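Local coordinates for protein 3-oxosteroid 1-dehydrogenase (Sterolibacterium denitrificans, PDB 7P18) that probably catalyses the FAD-dependent 1,2-dehydrogenation of 3-oxosteroids to 3-oxo-Delta(1)-steroids, at residues 347-355 / 431-441. Sequence-based numbering, arbitrary orientation.
Sequences IVVNGKGQR and GVDAAGLKQSV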
ATOM      1  N   ILE A 347     -12.612  -6.011  18.915  1.00 24.91           N
ATOM      2  CA  ILE A 347     -11.419  -6.720  19.456  1.00 23.71           C
ATOM      3  C   ILE A 347     -10.998  -7.793  18.463  1.00 24.93           C
ATOM      4  O   ILE A 347     -11.849  -8.269  17.709  1.00 22.94           O
ATOM      5  CB  ILE A 347     -11.648  -7.293  20.866  1.00 25.39           C
ATOM      6  CG1 ILE A 347     -12.820  -8.270  20.957  1.00 24.81           C
ATOM      7  CG2 ILE A 347     -11.771  -6.166  21.881  1.00 25.84           C
ATOM      8  CD1 ILE A 347     -12.768  -9.084  22.242  1.00 26.75           C
ATOM      9  N   VAL A 348      -9.713  -8.136  18.489  1.00 21.60           N
ATOM     10  CA  VAL A 348      -9.174  -9.258  17.678  1.00 22.96           C
ATOM     11  C   VAL A 348      -8.780 -10.366  18.621  1.00 22.17           C
ATOM     12  O   VAL A 348      -8.031 -10.113  19.559  1.00 24.05           O
ATOM     13  CB  VAL A 348      -8.004  -8.768  16.800  1.00 21.84           C
ATOM     14  CG1 VAL A 348      -7.257  -9.929  16.163  1.00 24.05           C
ATOM     15  CG2 VAL A 348      -8.560  -7.798  15.758  1.00 22.28           C
ATOM     16  N   VAL A 349      -9.223 -11.591  18.316  1.00 24.18           N
ATOM     17  CA  VAL A 349      -8.911 -12.778  19.145  1.00 22.98           C
ATOM     18  C   VAL A 349      -8.413 -13.909  18.254  1.00 21.91           C
ATOM     19  O   VAL A 349      -8.746 -13.941  17.051  1.00 22.42           O
ATOM     20  CB  VAL A 349     -10.132 -13.231  19.974  1.00 23.99           C
ATOM     21  CG1 VAL A 349     -10.548 -12.126  20.939  1.00 25.44           C
ATOM     22  CG2 VAL A 349     -11.282 -13.679  19.069  1.00 24.63           C
ATOM     23  N   ASN A 350      -7.641 -14.792  18.880  1.00 24.16           N
ATOM     24  CA  ASN A 350      -7.229 -16.113  18.330  1.00 25.93           C
ATOM     25  C   ASN A 350      -8.326 -17.136  18.644  1.00 28.42           C
ATOM     26  O   ASN A 350      -9.403 -16.741  19.137  1.00 28.40           O
ATOM     27  CB  ASN A 350      -5.847 -16.537  18.853  1.00 26.84           C
ATOM     28  CG  ASN A 350      -5.772 -16.705  20.353  1.00 27.59           C
ATOM     29  OD1 ASN A 350      -6.789 -16.873  21.019  1.00 28.29           O
ATOM     30  ND2 ASN A 350      -4.572 -16.710  20.908  1.00 25.04           N
ATOM     31  N   GLY A 351      -8.089 -18.407  18.326  1.00 29.73           N
ATOM     32  CA  GLY A 351      -9.086 -19.479  18.484  1.00 31.71           C
ATOM     33  C   GLY A 351      -9.367 -19.787  19.944  1.00 30.33           C
ATOM     34  O   GLY A 351     -10.423 -20.382  20.224  1.00 30.90           O
ATOM     35  N   LYS A 352      -8.468 -19.405  20.843  1.00 29.04           N
ATOM     36  CA  LYS A 352      -8.660 -19.508  22.314  1.00 31.39           C
ATOM     37  C   LYS A 352      -9.482 -18.325  22.841  1.00 31.44           C
ATOM     38  O   LYS A 352      -9.629 -18.228  24.070  1.00 32.19           O
ATOM     39  CB  LYS A 352      -7.289 -19.592  22.977  1.00 34.83           C
ATOM     40  CG  LYS A 352      -6.535 -20.870  22.636  1.00 43.94           C
ATOM     41  CD  LYS A 352      -5.099 -20.877  23.137  1.00 50.46           C
ATOM     42  CE  LYS A 352      -4.491 -22.263  23.138  1.00 54.52           C
ATOM     43  NZ  LYS A 352      -3.152 -22.252  23.768  1.00 59.40           N
ATOM     44  N   GLY A 353      -9.958 -17.448  21.953  1.00 29.20           N
ATOM     45  CA  GLY A 353     -10.708 -16.218  22.299  1.00 30.46           C
ATOM     46  C   GLY A 353      -9.879 -15.167  23.037  1.00 30.64           C
ATOM     47  O   GLY A 353     -10.465 -14.274  23.681  1.00 29.54           O
ATOM     48  N   GLN A 354      -8.560 -15.221  22.939  1.00 29.88           N
ATOM     49  CA  GLN A 354      -7.671 -14.272  23.659  1.00 30.26           C
ATOM     50  C   GLN A 354      -7.198 -13.194  22.680  1.00 28.78           C
ATOM     51  O   GLN A 354      -6.914 -13.532  21.489  1.00 27.10           O
ATOM     52  CB  GLN A 354      -6.436 -14.963  24.238  1.00 35.41           C
ATOM     53  CG  GLN A 354      -6.697 -16.205  25.086  1.00 41.48           C
ATOM     54  CD  GLN A 354      -5.425 -17.037  25.109  1.00 49.42           C
ATOM     55  OE1 GLN A 354      -4.740 -17.241  24.094  1.00 57.88           O
ATOM     56  NE2 GLN A 354      -5.077 -17.536  26.275  1.00 50.87           N
ATOM     57  N   ARG A 355      -7.031 -11.967  23.172  1.00 27.26           N
ATOM     58  CA  ARG A 355      -6.355 -10.883  22.413  1.00 27.40           C
ATOM     59  C   ARG A 355      -4.851 -11.141  22.379  1.00 24.79           C
ATOM     60  O   ARG A 355      -4.320 -11.714  23.354  1.00 25.22           O
ATOM     61  CB  ARG A 355      -6.677  -9.508  23.012  1.00 25.94           C
ATOM     62  CG  ARG A 355      -8.130  -9.100  22.832  1.00 28.44           C
ATOM     63  CD  ARG A 355      -8.418  -7.783  23.547  1.00 31.04           C
ATOM     64  NE  ARG A 355      -7.651  -6.674  22.991  1.00 28.47           N
ATOM     65  CZ  ARG A 355      -6.875  -5.834  23.678  1.00 28.43           C
ATOM     66  NH1 ARG A 355      -6.736  -5.944  24.988  1.00 26.26           N
ATOM     67  NH2 ARG A 355      -6.217  -4.876  23.035  1.00 28.47           N
ATOM     68  N   GLY A 431     -15.580 -21.153  15.681  1.00 30.98           N
ATOM     69  CA  GLY A 431     -14.616 -22.118  16.228  1.00 28.81           C
ATOM     70  C   GLY A 431     -13.707 -21.497  17.253  1.00 28.77           C
ATOM     71  O   GLY A 431     -12.571 -21.946  17.375  1.00 30.90           O
ATOM     72  N   VAL A 432     -14.198 -20.487  17.961  1.00 29.93           N
ATOM     73  CA  VAL A 432     -13.466 -19.756  19.018  1.00 29.20           C
ATOM     74  C   VAL A 432     -14.007 -20.207  20.378  1.00 29.34           C
ATOM     75  O   VAL A 432     -15.201 -20.362  20.516  1.00 30.34           O
ATOM     76  CB  VAL A 432     -13.613 -18.232  18.788  1.00 30.62           C
ATOM     77  CG1 VAL A 432     -13.185 -17.442  19.989  1.00 29.75           C
ATOM     78  CG2 VAL A 432     -12.855 -17.790  17.535  1.00 30.05           C
ATOM     79  N   ASP A 433     -13.117 -20.386  21.338  1.00 32.04           N
ATOM     80  CA  ASP A 433     -13.426 -20.743  22.743  1.00 32.81           C
ATOM     81  C   ASP A 433     -14.357 -19.675  23.321  1.00 33.81           C
ATOM     82  O   ASP A 433     -13.950 -18.502  23.382  1.00 32.86           O
ATOM     83  CB  ASP A 433     -12.147 -20.888  23.568  1.00 31.53           C
ATOM     84  CG  ASP A 433     -12.405 -21.458  24.958  1.00 35.96           C
ATOM     85  OD1 ASP A 433     -12.700 -20.698  25.873  1.00 36.48           O
ATOM     86  OD2 ASP A 433     -12.282 -22.673  25.105  1.00 38.76           O
ATOM     87  N   ALA A 434     -15.569 -20.066  23.734  1.00 30.40           N
ATOM     88  CA  ALA A 434     -16.607 -19.137  24.234  1.00 31.49           C
ATOM     89  C   ALA A 434     -16.158 -18.505  25.556  1.00 30.69           C
ATOM     90  O   ALA A 434     -16.383 -17.286  25.700  1.00 31.46           O
ATOM     91  CB  ALA A 434     -17.935 -19.834  24.394  1.00 34.77           C
ATOM     92  N   ALA A 435     -15.568 -19.270  26.477  1.00 35.20           N
ATOM     93  CA  ALA A 435     -15.138 -18.768  27.805  1.00 36.98           C
ATOM     94  C   ALA A 435     -14.032 -17.722  27.618  1.00 36.98           C
ATOM     95  O   ALA A 435     -14.075 -16.673  28.325  1.00 35.52           O
ATOM     96  CB  ALA A 435     -14.683 -19.890  28.711  1.00 39.74           C
ATOM     97  N   GLY A 436     -13.071 -17.970  26.713  1.00 34.77           N
ATOM     98  CA  GLY A 436     -12.012 -16.982  26.391  1.00 32.24           C
ATOM     99  C   GLY A 436     -12.612 -15.691  25.843  1.00 28.32           C
ATOM    100  O   GLY A 436     -12.279 -14.568  26.325  1.00 30.82           O
ATOM    101  N   LEU A 437     -13.485 -15.808  24.847  1.00 27.78           N
ATOM    102  CA  LEU A 437     -14.082 -14.606  24.210  1.00 31.05           C
ATOM    103  C   LEU A 437     -14.860 -13.819  25.267  1.00 32.27           C
ATOM    104  O   LEU A 437     -14.761 -12.564  25.280  1.00 30.68           O
ATOM    105  CB  LEU A 437     -14.975 -15.007  23.042  1.00 28.56           C
ATOM    106  CG  LEU A 437     -15.746 -13.855  22.395  1.00 31.02           C
ATOM    107  CD1 LEU A 437     -14.800 -12.774  21.906  1.00 30.94           C
ATOM    108  CD2 LEU A 437     -16.570 -14.312  21.225  1.00 31.53           C
ATOM    109  N   LYS A 438     -15.604 -14.506  26.132  1.00 34.51           N
ATOM    110  CA  LYS A 438     -16.377 -13.825  27.212  1.00 34.18           C
ATOM    111  C   LYS A 438     -15.403 -13.051  28.106  1.00 32.47           C
ATOM    112  O   LYS A 438     -15.683 -11.874  28.422  1.00 35.20           O
ATOM    113  CB  LYS A 438     -17.206 -14.844  28.003  1.00 37.48           C
ATOM    114  CG  LYS A 438     -18.015 -14.289  29.170  1.00 44.71           C
ATOM    115  CD  LYS A 438     -19.042 -15.352  29.673  1.00 51.38           C
ATOM    116  CE  LYS A 438     -20.076 -14.843  30.659  1.00 59.20           C
ATOM    117  NZ  LYS A 438     -19.467 -14.545  31.978  1.00 66.11           N
ATOM    118  N   GLN A 439     -14.300 -13.671  28.486  1.00 32.06           N
ATOM    119  CA  GLN A 439     -13.258 -13.024  29.326  1.00 35.49           C
ATOM    120  C   GLN A 439     -12.709 -11.780  28.600  1.00 36.47           C
ATOM    121  O   GLN A 439     -12.624 -10.698  29.234  1.00 33.84           O
ATOM    122  CB  GLN A 439     -12.166 -14.031  29.689  1.00 40.26           C
ATOM    123  CG  GLN A 439     -11.044 -13.416  30.519  1.00 49.71           C
ATOM    124  CD  GLN A 439     -11.480 -13.087  31.935  1.00 60.00           C
ATOM    125  OE1 GLN A 439     -11.592 -13.977  32.778  1.00 82.32           O
ATOM    126  NE2 GLN A 439     -11.747 -11.812  32.211  1.00 64.40           N
ATOM    127  N   SER A 440     -12.424 -11.884  27.297  1.00 33.52           N
ATOM    128  CA  SER A 440     -11.848 -10.770  26.495  1.00 30.77           C
ATOM    129  C   SER A 440     -12.841  -9.615  26.416  1.00 28.95           C
ATOM    130  O   SER A 440     -12.399  -8.437  26.543  1.00 29.73           O
ATOM    131  CB  SER A 440     -11.405 -11.264  25.133  1.00 28.22           C
ATOM    132  OG  SER A 440     -10.370 -12.204  25.338  1.00 28.17           O
ATOM    133  N   VAL A 441     -14.137  -9.913  26.268  1.00 27.89           N
ATOM    134  CA  VAL A 441     -15.177  -8.862  26.202  1.00 30.21           C
ATOM    135  C   VAL A 441     -15.301  -8.186  27.582  1.00 30.64           C
ATOM    136  O   VAL A 441     -15.381  -6.940  27.612  1.00 27.94           O
ATOM    137  CB  VAL A 441     -16.513  -9.406  25.671  1.00 30.87           C
ATOM    138  CG1 VAL A 441     -17.637  -8.398  25.904  1.00 30.09           C
ATOM    139  CG2 VAL A 441     -16.414  -9.773  24.195  1.00 34.27           C
TER
HETATM  140  O   HOH W   1     -10.997 -23.109  19.791  1.00 51.40           O
HETATM  141  O   HOH W   2      -7.741 -11.043  25.872  1.00 28.96           O
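G353 packs against the start of helix 434-450, its CA 3.6 Å from CG1 of V432, which lies just ahead of the N-cap; the glycine ends a type I beta turn (N350 to G353) that follows strand 347-349, part of an antiparallel sheet. This is the tight part of the contact: with positive phi, G353 sits where any CB would run into L437 N, and G436 faces the turn from the helix, its CA-H pointing almost straight at K352 O (177°). S440 hands its hydroxyl to G353 O across 2.7 Å, in the carbonyl plane; with OG beside its own backbone N (chi1 -63°), the oxygen reaches the turn while CB meets I347 CD1 at 3.9 Å. Without the hydroxyl, as in an alanine at S440, G353 O would probably lose its side-chain donor and the water held by R355 N one of its anchors. Along strand 347-349 the packing is looser: I347 CD1 is 4.2 Å from L437 CD1, V349 touches the same methyl, and I347 crosses V441 at about a right angle. W384 of the neighbouring strand 383-387 touches both V349 and V432. The other end opens to solvent: K352 points away, and D433 caps the helix through OD1 to G436 N. There G351 O accepts from D433 N at 2.9 Å (164°) and also from a water that bridges to G431 O.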